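PDB 5MAL: lipase from Streptomyces rimosus, which hydrolyses triacylglycerols, preferring medium-length acyl chains, along with p-nitrophenyl and naphthyl esters, natural oils and Tween detergents. Local coordinates for residues A36-S41 and G225-L230; D59-Q64 and L120-D125; D169-T174 and F183-V188. All blocks are in the same frame, centred on the assembly; numbering follows the deposited sequence.

Contact 1: residues A36-S41 and G225-L230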
ATOM      1  N   ALA A  36       0.229 -10.553  -7.570  1.00  8.23           N
ATOM      2  CA  ALA A  36      -0.205 -11.831  -8.115  1.00  9.94           C
ATOM      3  C   ALA A  36      -0.663 -11.664  -9.566  1.00 10.08           C
ATOM      4  O   ALA A  36      -0.378 -12.504 -10.419  1.00 10.92           O
ATOM      5  CB  ALA A  36      -1.309 -12.417  -7.271  1.00 10.66           C
ATOM      6  N   LEU A  37      -1.370 -10.576  -9.853  1.00  9.27           N
ATOM      7  CA  LEU A  37      -1.777 -10.297 -11.225  1.00 11.24           C
ATOM      8  C   LEU A  37      -0.573 -10.082 -12.138  1.00 12.80           C
ATOM      9  O   LEU A  37      -0.558 -10.523 -13.298  1.00 11.79           O
ATOM     10  CB  LEU A  37      -2.684  -9.072 -11.279  1.00  9.41           C
ATOM     11  CG  LEU A  37      -4.057  -9.220 -10.622  1.00 10.41           C
ATOM     12  CD1 LEU A  37      -4.786  -7.890 -10.694  1.00  9.98           C
ATOM     13  CD2 LEU A  37      -4.871 -10.313 -11.295  1.00 10.10           C
ATOM     14  N   TRP A  38       0.427  -9.378 -11.628  1.00  8.99           N
ATOM     15  CA  TRP A  38       1.631  -9.164 -12.398  1.00 10.09           C
ATOM     16  C   TRP A  38       2.301 -10.502 -12.692  1.00 10.52           C
ATOM     17  O   TRP A  38       2.649 -10.788 -13.829  1.00 12.21           O
ATOM     18  CB  TRP A  38       2.593  -8.239 -11.656  1.00 10.49           C
ATOM     19  CG  TRP A  38       3.668  -7.693 -12.531  1.00 13.83           C
ATOM     20  CD1 TRP A  38       3.665  -6.493 -13.196  1.00 10.80           C
ATOM     21  CD2 TRP A  38       4.917  -8.311 -12.828  1.00 10.61           C
ATOM     22  NE1 TRP A  38       4.838  -6.337 -13.890  1.00 12.53           N
ATOM     23  CE2 TRP A  38       5.621  -7.442 -13.687  1.00  9.81           C
ATOM     24  CE3 TRP A  38       5.506  -9.525 -12.464  1.00 10.95           C
ATOM     25  CZ2 TRP A  38       6.890  -7.741 -14.172  1.00 12.93           C
ATOM     26  CZ3 TRP A  38       6.774  -9.822 -12.962  1.00 12.12           C
ATOM     27  CH2 TRP A  38       7.444  -8.933 -13.804  1.00 12.95           C
ATOM     28  N   ALA A  39       2.469 -11.333 -11.672  1.00  8.91           N
ATOM     29  CA  ALA A  39       3.185 -12.581 -11.872  1.00 10.42           C
ATOM     30  C   ALA A  39       2.410 -13.459 -12.862  1.00 13.31           C
ATOM     31  O   ALA A  39       2.999 -14.074 -13.757  1.00 15.66           O
ATOM     32  CB  ALA A  39       3.397 -13.314 -10.536  1.00  9.24           C
ATOM     33  N   ALA A  40       1.087 -13.456 -12.736  1.00 13.36           N
ATOM     34  CA  ALA A  40       0.242 -14.310 -13.567  1.00 18.05           C
ATOM     35  C   ALA A  40       0.205 -13.861 -15.027  1.00 21.57           C
ATOM     36  O   ALA A  40      -0.237 -14.614 -15.897  1.00 25.01           O
ATOM     37  CB  ALA A  40      -1.162 -14.361 -13.004  1.00 17.39           C
ATOM     38  N   SER A  41       0.668 -12.646 -15.294  1.00 11.80           N
ATOM     39  CA  SER A  41       0.609 -12.090 -16.644  1.00 16.40           C
ATOM     40  C   SER A  41       1.993 -11.840 -17.224  1.00 17.59           C
ATOM     41  O   SER A  41       2.127 -11.252 -18.295  1.00 19.03           O
ATOM     42  CB  SER A  41      -0.205 -10.792 -16.655  1.00 19.75           C
ATOM     43  OG  SER A  41       0.366  -9.811 -15.803  1.00 17.28           O
ATOM     44  N   GLY A 225      -6.058  -0.104 -10.601  1.00  8.20           N
ATOM     45  CA  GLY A 225      -5.447   0.970  -9.850  1.00  9.06           C
ATOM     46  C   GLY A 225      -3.985   0.627  -9.641  1.00  8.74           C
ATOM     47  O   GLY A 225      -3.105   1.277 -10.200  1.00  9.38           O
ATOM     48  N   TYR A 226      -3.714  -0.416  -8.862  1.00  9.24           N
ATOM     49  CA  TYR A 226      -2.326  -0.757  -8.560  1.00  5.31           C
ATOM     50  C   TYR A 226      -1.555  -1.410  -9.689  1.00  6.34           C
ATOM     51  O   TYR A 226      -0.448  -0.982  -9.996  1.00  7.00           O
ATOM     52  CB  TYR A 226      -2.251  -1.668  -7.334  1.00  7.61           C
ATOM     53  CG  TYR A 226      -2.124  -0.860  -6.094  1.00  6.37           C
ATOM     54  CD1 TYR A 226      -3.255  -0.398  -5.430  1.00  9.74           C
ATOM     55  CD2 TYR A 226      -0.867  -0.517  -5.588  1.00  6.41           C
ATOM     56  CE1 TYR A 226      -3.137   0.372  -4.285  1.00  7.98           C
ATOM     57  CE2 TYR A 226      -0.740   0.255  -4.465  1.00  6.66           C
ATOM     58  CZ  TYR A 226      -1.879   0.694  -3.815  1.00  5.42           C
ATOM     59  OH  TYR A 226      -1.749   1.454  -2.692  1.00  9.23           O
ATOM     60  N   LEU A 227      -2.120  -2.447 -10.290  1.00  8.58           N
ATOM     61  CA  LEU A 227      -1.366  -3.223 -11.274  1.00  6.60           C
ATOM     62  C   LEU A 227      -0.869  -2.368 -12.445  1.00  8.69           C
ATOM     63  O   LEU A 227       0.277  -2.512 -12.848  1.00  8.53           O
ATOM     64  CB  LEU A 227      -2.206  -4.396 -11.782  1.00  6.92           C
ATOM     65  CG  LEU A 227      -1.582  -5.139 -12.967  1.00  9.25           C
ATOM     66  CD1 LEU A 227      -0.273  -5.801 -12.577  1.00 10.35           C
ATOM     67  CD2 LEU A 227      -2.570  -6.160 -13.533  1.00 12.85           C
ATOM     68  N   PRO A 228      -1.711  -1.458 -12.977  1.00 10.98           N
ATOM     69  CA  PRO A 228      -1.180  -0.679 -14.099  1.00 10.43           C
ATOM     70  C   PRO A 228       0.013   0.179 -13.693  1.00 10.09           C
ATOM     71  O   PRO A 228       0.915   0.437 -14.494  1.00  9.69           O
ATOM     72  CB  PRO A 228      -2.378   0.175 -14.522  1.00 10.54           C
ATOM     73  CG  PRO A 228      -3.570  -0.664 -14.146  1.00 11.80           C
ATOM     74  CD  PRO A 228      -3.162  -1.243 -12.810  1.00  7.71           C
ATOM     75  N   VAL A 229       0.050   0.592 -12.433  1.00  7.65           N
ATOM     76  CA  VAL A 229       1.182   1.371 -11.953  1.00  7.69           C
ATOM     77  C   VAL A 229       2.450   0.512 -11.856  1.00  8.93           C
ATOM     78  O   VAL A 229       3.529   0.968 -12.208  1.00  9.17           O
ATOM     79  CB  VAL A 229       0.854   2.021 -10.616  1.00 10.16           C
ATOM     80  CG1 VAL A 229       2.035   2.793 -10.099  1.00 11.18           C
ATOM     81  CG2 VAL A 229      -0.323   2.958 -10.815  1.00  8.22           C
ATOM     82  N   LEU A 230       2.323  -0.731 -11.403  1.00 10.01           N
ATOM     83  CA  LEU A 230       3.473  -1.613 -11.433  1.00 11.06           C
ATOM     84  C   LEU A 230       3.902  -1.842 -12.878  1.00 10.74           C
ATOM     85  O   LEU A 230       5.083  -1.769 -13.183  1.00 11.31           O
ATOM     86  CB  LEU A 230       3.187  -2.940 -10.739  1.00  8.15           C
ATOM     87  CG  LEU A 230       4.360  -3.918 -10.792  1.00  8.65           C
ATOM     88  CD1 LEU A 230       5.597  -3.315 -10.112  1.00  9.41           C
ATOM     89  CD2 LEU A 230       3.937  -5.199 -10.106  1.00  8.62           C
TER
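Leu37 and Leu227 bring together helices 34-40 and 219-232, which share one face of the central parallel sheet in the α/β/α fold of the SGNH hydrolases. The two short helical segments approach to 9.9 Å between axes and cross at -51°, and the side-chain contacts between them are apolar, with no hydrogen bond across. Leu37 comes first: its CB packs 3.7 Å from Leu227 CD2, and its CD1 reaches the same methyl from further along the side chain. Leu227 splits its two methyls between neighbours, for while CD2 serves Leu37, CD1 lies 3.8 Å from Trp38 N, close to the helix backbone and at the edge of the indole, near the ring plane.

Trp38 has its CG anti to the backbone N (chi1 -165°), a setting that sends the indole past Leu227 to Leu230, whose side chain it crosses at about a right angle. Here the packing is tight: Leu230 CD2 comes obliquely to within 3.4 Å of Trp38 CD1, with Leu230 CG close behind. The buried indole N-H is satisfied by the carbonyl oxygen of Thr234, while His42 stacks on the ring and Tyr4 meets it edge-to-face. At the exposed end of the segment the Ser41 side chain reaches back one turn, Ser41 OG donating to Leu37 O at 2.8 Å with a C=O...donor angle of 139°.

Contact 2: residues D59-Q64 and L120-D125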
ATOM      1  N   ASP A  59       8.215  -5.580  10.303  1.00 17.90           N
ATOM      2  CA  ASP A  59       7.745  -6.892   9.895  1.00 17.02           C
ATOM      3  C   ASP A  59       8.354  -7.267   8.556  1.00 16.03           C
ATOM      4  O   ASP A  59       8.633  -8.434   8.298  1.00 16.17           O
ATOM      5  CB  ASP A  59       6.224  -6.906   9.822  1.00 15.26           C
ATOM      6  CG  ASP A  59       5.592  -6.547  11.144  1.00 25.83           C
ATOM      7  OD1 ASP A  59       5.871  -7.261  12.133  1.00 23.17           O
ATOM      8  OD2 ASP A  59       4.868  -5.536  11.207  1.00 20.46           O
ATOM      9  N   VAL A  60       8.557  -6.270   7.703  1.00 14.47           N
ATOM     10  CA  VAL A  60       9.202  -6.528   6.429  1.00 15.15           C
ATOM     11  C   VAL A  60      10.617  -7.041   6.709  1.00 13.09           C
ATOM     12  O   VAL A  60      11.057  -8.036   6.127  1.00 17.10           O
ATOM     13  CB  VAL A  60       9.243  -5.275   5.526  1.00 13.95           C
ATOM     14  CG1 VAL A  60      10.028  -5.569   4.274  1.00 13.61           C
ATOM     15  CG2 VAL A  60       7.817  -4.833   5.155  1.00 10.00           C
ATOM     16  N   LEU A  61      11.296  -6.386   7.642  1.00 13.99           N
ATOM     17  CA  LEU A  61      12.657  -6.780   8.023  1.00 16.77           C
ATOM     18  C   LEU A  61      12.702  -8.173   8.652  1.00 20.21           C
ATOM     19  O   LEU A  61      13.589  -8.973   8.354  1.00 19.93           O
ATOM     20  CB  LEU A  61      13.239  -5.751   8.989  1.00 18.23           C
ATOM     21  CG  LEU A  61      13.436  -4.349   8.406  1.00 19.00           C
ATOM     22  CD1 LEU A  61      13.865  -3.363   9.475  1.00 23.37           C
ATOM     23  CD2 LEU A  61      14.450  -4.395   7.298  1.00 17.25           C
ATOM     24  N   ALA A  62      11.728  -8.473   9.503  1.00 19.80           N
ATOM     25  CA  ALA A  62      11.745  -9.725  10.259  1.00 19.45           C
ATOM     26  C   ALA A  62      11.216 -10.941   9.503  1.00 23.32           C
ATOM     27  O   ALA A  62      11.616 -12.063   9.788  1.00 22.80           O
ATOM     28  CB  ALA A  62      10.950  -9.554  11.558  1.00 19.89           C
ATOM     29  N   LYS A  63      10.308 -10.732   8.554  1.00 19.27           N
ATOM     30  CA  LYS A  63       9.558 -11.851   8.007  1.00 18.75           C
ATOM     31  C   LYS A  63       9.546 -11.913   6.484  1.00 22.99           C
ATOM     32  O   LYS A  63       9.217 -12.960   5.926  1.00 27.53           O
ATOM     33  CB  LYS A  63       8.101 -11.817   8.504  1.00 24.48           C
ATOM     34  CG  LYS A  63       7.898 -12.170   9.988  1.00 23.48           C
ATOM     35  CD  LYS A  63       6.412 -12.311  10.335  1.00 20.92           C
ATOM     36  CE  LYS A  63       5.648 -11.021  10.052  1.00 24.71           C
ATOM     37  NZ  LYS A  63       4.823 -10.534  11.203  1.00 21.72           N
ATOM     38  N   GLN A  64       9.869 -10.805   5.814  1.00 13.99           N
ATOM     39  CA  GLN A  64       9.562 -10.692   4.377  1.00 12.78           C
ATOM     40  C   GLN A  64      10.742 -10.658   3.411  1.00 14.72           C
ATOM     41  O   GLN A  64      10.570 -10.906   2.215  1.00 11.88           O
ATOM     42  CB  GLN A  64       8.731  -9.436   4.123  1.00 11.53           C
ATOM     43  CG  GLN A  64       7.421  -9.375   4.900  1.00 13.50           C
ATOM     44  CD  GLN A  64       6.528  -8.280   4.366  1.00 12.74           C
ATOM     45  OE1 GLN A  64       6.832  -7.688   3.328  1.00 11.93           O
ATOM     46  NE2 GLN A  64       5.422  -8.010   5.057  1.00  9.81           N
ATOM     47  N   LEU A 120      11.712   3.661   6.478  1.00 13.47           N
ATOM     48  CA  LEU A 120      11.754   3.275   5.071  1.00 15.08           C
ATOM     49  C   LEU A 120      13.196   2.996   4.658  1.00 13.40           C
ATOM     50  O   LEU A 120      13.477   1.997   3.980  1.00 12.87           O
ATOM     51  CB  LEU A 120      11.140   4.354   4.185  1.00 14.29           C
ATOM     52  CG  LEU A 120       9.644   4.584   4.383  1.00 13.60           C
ATOM     53  CD1 LEU A 120       9.198   5.721   3.488  1.00 14.41           C
ATOM     54  CD2 LEU A 120       8.879   3.303   4.077  1.00 11.30           C
ATOM     55  N   ASP A 121      14.108   3.872   5.079  1.00 14.02           N
ATOM     56  CA  ASP A 121      15.522   3.669   4.796  1.00 14.49           C
ATOM     57  C   ASP A 121      15.993   2.310   5.291  1.00 14.69           C
ATOM     58  O   ASP A 121      16.776   1.644   4.617  1.00 16.08           O
ATOM     59  CB  ASP A 121      16.370   4.776   5.424  1.00 15.60           C
ATOM     60  CG  ASP A 121      16.352   6.045   4.618  1.00 18.01           C
ATOM     61  OD1 ASP A 121      16.091   5.977   3.395  1.00 18.78           O
ATOM     62  OD2 ASP A 121      16.623   7.115   5.200  1.00 22.34           O
ATOM     63  N   GLN A 122      15.518   1.900   6.464  1.00 12.96           N
ATOM     64  CA  GLN A 122      15.865   0.594   7.008  1.00 15.54           C
ATOM     65  C   GLN A 122      15.540  -0.504   6.017  1.00 17.51           C
ATOM     66  O   GLN A 122      16.368  -1.375   5.735  1.00 16.35           O
ATOM     67  CB  GLN A 122      15.132   0.340   8.322  1.00 17.04           C
ATOM     68  CG  GLN A 122      15.726   1.069   9.496  1.00 18.76           C
ATOM     69  CD  GLN A 122      15.057   0.681  10.788  1.00 16.70           C
ATOM     70  OE1 GLN A 122      13.844   0.852  10.953  1.00 18.62           O
ATOM     71  NE2 GLN A 122      15.833   0.123  11.707  1.00 19.56           N
ATOM     72  N   VAL A 123      14.325  -0.452   5.481  1.00 17.30           N
ATOM     73  CA  VAL A 123      13.912  -1.450   4.520  1.00 12.91           C
ATOM     74  C   VAL A 123      14.681  -1.265   3.222  1.00 12.23           C
ATOM     75  O   VAL A 123      15.167  -2.238   2.637  1.00 13.70           O
ATOM     76  CB  VAL A 123      12.400  -1.373   4.243  1.00 13.12           C
ATOM     77  CG1 VAL A 123      12.018  -2.370   3.150  1.00 15.59           C
ATOM     78  CG2 VAL A 123      11.618  -1.644   5.515  1.00 12.67           C
ATOM     79  N   TYR A 124      14.783  -0.024   2.759  1.00 11.75           N
ATOM     80  CA  TYR A 124      15.336   0.199   1.425  1.00 11.18           C
ATOM     81  C   TYR A 124      16.833  -0.134   1.420  1.00 12.63           C
ATOM     82  O   TYR A 124      17.354  -0.626   0.419  1.00 11.67           O
ATOM     83  CB  TYR A 124      15.114   1.634   0.952  1.00 11.68           C
ATOM     84  CG  TYR A 124      13.664   2.054   0.781  1.00 11.45           C
ATOM     85  CD1 TYR A 124      12.612   1.148   0.929  1.00 11.16           C
ATOM     86  CD2 TYR A 124      13.356   3.367   0.454  1.00 11.92           C
ATOM     87  CE1 TYR A 124      11.282   1.569   0.776  1.00 12.71           C
ATOM     88  CE2 TYR A 124      12.064   3.789   0.302  1.00 12.17           C
ATOM     89  CZ  TYR A 124      11.033   2.899   0.454  1.00 12.12           C
ATOM     90  OH  TYR A 124       9.766   3.388   0.295  1.00 10.60           O
ATOM     91  N   ASP A 125      17.512   0.131   2.537  1.00 14.21           N
ATOM     92  CA  ASP A 125      18.917  -0.255   2.683  1.00 13.17           C
ATOM     93  C   ASP A 125      19.075  -1.762   2.541  1.00 12.96           C
ATOM     94  O   ASP A 125      20.046  -2.255   1.949  1.00 18.47           O
ATOM     95  CB  ASP A 125      19.475   0.160   4.046  1.00 16.33           C
ATOM     96  CG  ASP A 125      19.806   1.623   4.132  1.00 13.27           C
ATOM     97  OD1 ASP A 125      19.891   2.302   3.088  1.00 13.01           O
ATOM     98  OD2 ASP A 125      19.999   2.091   5.269  1.00 21.54           O
TER
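Leu61 reaches from helix 57-64 to Gln122 and Val123 of helix 98-130, and its path illustrates how a branched side chain can fill the space between two helices that run in the same general sense. Both belong to the helical layer over one face of the parallel sheet of the SGNH hydrolase fold. The short segments run 33° apart in direction, with their axes 10.0 Å from each other at closest approach. Leu61 CB leaves its helix along the flank of the interface and makes no close contact across it. The next bond corrects the course: CG stands anti to the carbonyl carbon (chi1 -64°), and the side chain turns in toward the opposite helix. Beyond CG the two methyls divide the work. CD1 takes the outer side and rests 4.1 Å from Gln122 CB, the root of an exposed side chain whose own stem crosses the leucine at about a right angle. CD2 settles on the backbone, 3.9 Å from Gln122 O and 4.1 Å from Val123 CA, with Val123 CG2 slightly further off. No hydrogen bond joins the segments.

Deeper in, Val60 meets Val123, again at about a right angle. Val60 CG1 and Val123 CG1, each anti to the backbone N of its own residue, touch at 3.9 Å. Val60 also packs on Ile79, and its side chain lies about 11 Å from that of the nucleophile Ser10. Gln64 takes a hydrogen bond from Gly8 N through OE1. On its other flank helix 98-130 packs against helix 159-180: Leu120 and Tyr124 both touch Thr174, and Asp121 forms a salt bridge with Arg177.

Contact 3: residues D169-T174 and F183-V188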
ATOM      1  N   ASP A 169       0.936  13.098   2.342  1.00 11.43           N
ATOM      2  CA  ASP A 169       2.167  13.119   3.142  1.00 12.35           C
ATOM      3  C   ASP A 169       2.962  11.851   2.920  1.00 10.68           C
ATOM      4  O   ASP A 169       4.162  11.914   2.664  1.00 10.26           O
ATOM      5  CB  ASP A 169       1.875  13.262   4.640  1.00 12.59           C
ATOM      6  CG  ASP A 169       1.500  14.686   5.045  1.00 14.34           C
ATOM      7  OD1 ASP A 169       1.418  15.578   4.180  1.00 14.95           O
ATOM      8  OD2 ASP A 169       1.270  14.902   6.246  1.00 15.07           O
ATOM      9  N   ILE A 170       2.304  10.696   3.022  1.00 10.09           N
ATOM     10  CA  ILE A 170       3.058   9.452   2.978  1.00  9.64           C
ATOM     11  C   ILE A 170       3.618   9.239   1.589  1.00 10.23           C
ATOM     12  O   ILE A 170       4.735   8.717   1.459  1.00 13.61           O
ATOM     13  CB  ILE A 170       2.230   8.219   3.447  1.00 12.85           C
ATOM     14  CG1 ILE A 170       3.173   7.083   3.851  1.00 11.27           C
ATOM     15  CG2 ILE A 170       1.209   7.770   2.410  1.00  9.62           C
ATOM     16  CD1 ILE A 170       2.516   6.044   4.713  1.00 13.66           C
ATOM     17  N   ASN A 171       2.887   9.678   0.564  1.00  9.60           N
ATOM     18  CA  ASN A 171       3.348   9.535  -0.817  1.00  9.42           C
ATOM     19  C   ASN A 171       4.524  10.455  -1.129  1.00 14.25           C
ATOM     20  O   ASN A 171       5.447  10.068  -1.846  1.00 12.47           O
ATOM     21  CB  ASN A 171       2.204   9.788  -1.788  1.00 11.01           C
ATOM     22  CG  ASN A 171       1.203   8.657  -1.778  1.00 14.49           C
ATOM     23  OD1 ASN A 171       1.568   7.514  -1.491  1.00 10.03           O
ATOM     24  ND2 ASN A 171      -0.063   8.963  -2.071  1.00 11.63           N
ATOM     25  N   ALA A 172       4.487  11.671  -0.591  1.00 11.64           N
ATOM     26  CA  ALA A 172       5.605  12.601  -0.730  1.00 15.84           C
ATOM     27  C   ALA A 172       6.836  12.052  -0.034  1.00 10.26           C
ATOM     28  O   ALA A 172       7.907  12.015  -0.621  1.00 13.64           O
ATOM     29  CB  ALA A 172       5.245  13.976  -0.171  1.00 16.17           C
ATOM     30  N   VAL A 173       6.686  11.622   1.216  1.00 13.34           N
ATOM     31  CA  VAL A 173       7.810  11.076   1.970  1.00  9.39           C
ATOM     32  C   VAL A 173       8.395   9.866   1.252  1.00 10.51           C
ATOM     33  O   VAL A 173       9.609   9.716   1.110  1.00 13.71           O
ATOM     34  CB  VAL A 173       7.391  10.678   3.392  1.00 13.51           C
ATOM     35  CG1 VAL A 173       8.476   9.855   4.060  1.00 18.40           C
ATOM     36  CG2 VAL A 173       7.094  11.924   4.222  1.00 14.98           C
ATOM     37  N   THR A 174       7.509   9.019   0.757  1.00 10.68           N
ATOM     38  CA  THR A 174       7.927   7.765   0.157  1.00 11.44           C
ATOM     39  C   THR A 174       8.536   7.959  -1.221  1.00 12.00           C
ATOM     40  O   THR A 174       9.510   7.286  -1.568  1.00 12.62           O
ATOM     41  CB  THR A 174       6.741   6.794   0.073  1.00 11.09           C
ATOM     42  OG1 THR A 174       6.227   6.601   1.388  1.00  8.16           O
ATOM     43  CG2 THR A 174       7.195   5.456  -0.449  1.00  9.35           C
ATOM     44  N   PHE A 183      15.187   3.922  -6.371  1.00  8.80           N
ATOM     45  CA  PHE A 183      14.013   3.096  -6.669  1.00  9.64           C
ATOM     46  C   PHE A 183      12.993   3.905  -7.437  1.00 13.36           C
ATOM     47  O   PHE A 183      12.927   5.126  -7.283  1.00 13.84           O
ATOM     48  CB  PHE A 183      13.345   2.566  -5.406  1.00 11.98           C
ATOM     49  CG  PHE A 183      14.251   1.775  -4.496  1.00  9.49           C
ATOM     50  CD1 PHE A 183      15.418   1.192  -4.965  1.00 11.79           C
ATOM     51  CD2 PHE A 183      13.892   1.580  -3.173  1.00 11.52           C
ATOM     52  CE1 PHE A 183      16.226   0.451  -4.109  1.00 13.38           C
ATOM     53  CE2 PHE A 183      14.692   0.856  -2.317  1.00 10.79           C
ATOM     54  CZ  PHE A 183      15.866   0.280  -2.791  1.00 10.74           C
ATOM     55  N   ALA A 184      12.204   3.227  -8.262  1.00 12.18           N
ATOM     56  CA  ALA A 184      11.069   3.862  -8.903  1.00 12.53           C
ATOM     57  C   ALA A 184       9.975   4.036  -7.870  1.00 13.27           C
ATOM     58  O   ALA A 184       9.847   3.215  -6.959  1.00 11.09           O
ATOM     59  CB  ALA A 184      10.562   3.041 -10.064  1.00 13.66           C
ATOM     60  N   PHE A 185       9.220   5.119  -7.998  1.00 10.15           N
ATOM     61  CA  PHE A 185       7.997   5.311  -7.220  1.00  8.75           C
ATOM     62  C   PHE A 185       6.803   5.273  -8.150  1.00 10.48           C
ATOM     63  O   PHE A 185       6.786   5.933  -9.199  1.00 11.83           O
ATOM     64  CB  PHE A 185       8.017   6.632  -6.459  1.00 11.93           C
ATOM     65  CG  PHE A 185       6.792   6.862  -5.640  1.00 10.64           C
ATOM     66  CD1 PHE A 185       6.620   6.204  -4.437  1.00  9.48           C
ATOM     67  CD2 PHE A 185       5.786   7.712  -6.090  1.00 14.40           C
ATOM     68  CE1 PHE A 185       5.471   6.404  -3.676  1.00  9.14           C
ATOM     69  CE2 PHE A 185       4.647   7.915  -5.333  1.00 12.25           C
ATOM     70  CZ  PHE A 185       4.500   7.257  -4.119  1.00 10.78           C
ATOM     71  N   GLY A 186       5.802   4.494  -7.770  1.00 11.05           N
ATOM     72  CA  GLY A 186       4.585   4.390  -8.542  1.00  9.13           C
ATOM     73  C   GLY A 186       3.478   5.110  -7.797  1.00 10.39           C
ATOM     74  O   GLY A 186       3.023   4.674  -6.731  1.00 10.71           O
ATOM     75  N   ASP A 187       3.071   6.246  -8.344  1.00 11.16           N
ATOM     76  CA  ASP A 187       2.006   7.044  -7.750  1.00 13.59           C
ATOM     77  C   ASP A 187       0.660   6.472  -8.172  1.00 13.26           C
ATOM     78  O   ASP A 187       0.270   6.582  -9.333  1.00 11.74           O
ATOM     79  CB  ASP A 187       2.136   8.501  -8.192  1.00 14.98           C
ATOM     80  CG  ASP A 187       1.033   9.384  -7.644  1.00 19.34           C
ATOM     81  OD1 ASP A 187       0.213   8.909  -6.830  1.00 16.83           O
ATOM     82  OD2 ASP A 187       1.000  10.574  -8.025  1.00 20.22           O
ATOM     83  N   VAL A 188      -0.069   5.870  -7.244  1.00  9.32           N
ATOM     84  CA  VAL A 188      -1.300   5.210  -7.665  1.00  9.24           C
ATOM     85  C   VAL A 188      -2.478   6.176  -7.759  1.00 10.23           C
ATOM     86  O   VAL A 188      -3.562   5.788  -8.176  1.00  8.86           O
ATOM     87  CB  VAL A 188      -1.663   4.031  -6.740  1.00  8.08           C
ATOM     88  CG1 VAL A 188      -0.589   2.942  -6.853  1.00  8.33           C
ATOM     89  CG2 VAL A 188      -1.854   4.485  -5.294  1.00  9.48           C
TER
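Phe185 presses its ring against one turn of helix 159-180, where Asn171 and Thr174 receive it, and nearly all the close packing of the contact is gathered round this single side chain. Its CG is anti to the backbone N (chi1 -179°), which carries the ring out from the strand toward the helix. The tip atom Phe185 CZ lies 3.7 Å from Asn171 O, approached obliquely, while Asn171 OD1 sits at the ring edge, in plane. The amide is turned 59° against the ring, and its ND2 is committed elsewhere, to the carbonyl oxygen of Tyr141. Phe185 CE1 meets Thr174 CG2 at 3.8 Å. The rotation of the threonine is fixed by Thr174 OG1, which donates to Ile170 O at 2.6 Å; the same oxygen accepts Thr174 N from the opposite face of its plane.

The arrangement belongs to a beta-alpha-beta crossover: helix 159-180 lies between the parallel neighbours 135-139 and 184-186, and Phe185 projects from the edge strand back onto the helix that precedes it in the chain. Replacing Phe185 by an alanine would remove the ring, and would probably open a gap beside Asn171 and leave the Thr174 methyl without one of its packing partners.

Away from the ring the contact thins quickly. Ala172 points away from the strand toward solvent, and partly exposed Asp187 makes no close contact with the helix. Asp187 works locally instead, its OD1 accepting a hydrogen bond from the backbone N of Asn189, where helix 189-192 begins.

In the fold
The three contacts show how one parallel sheet organises the helices on its two faces. Contact 1 lies on one side, contact 2 on the other. Contact 3 is the most deeply placed and touches both: Val229 packs on Gly186, and Tyr124 on Phe183. No helix or strand is used twice, but contacts 2 and 3 meet where helix 98-130 lies against helix 159-180. Contacts 1 and 2 pair helix with helix and are only partly buried, the first using an indole with leucines, the second aliphatic branches beside an exposed glutamine. Contact 3 joins helix to edge strand and sets an aromatic ring against amide and carbonyl oxygens and a threonine methyl. None has a hydrogen bond between its segments.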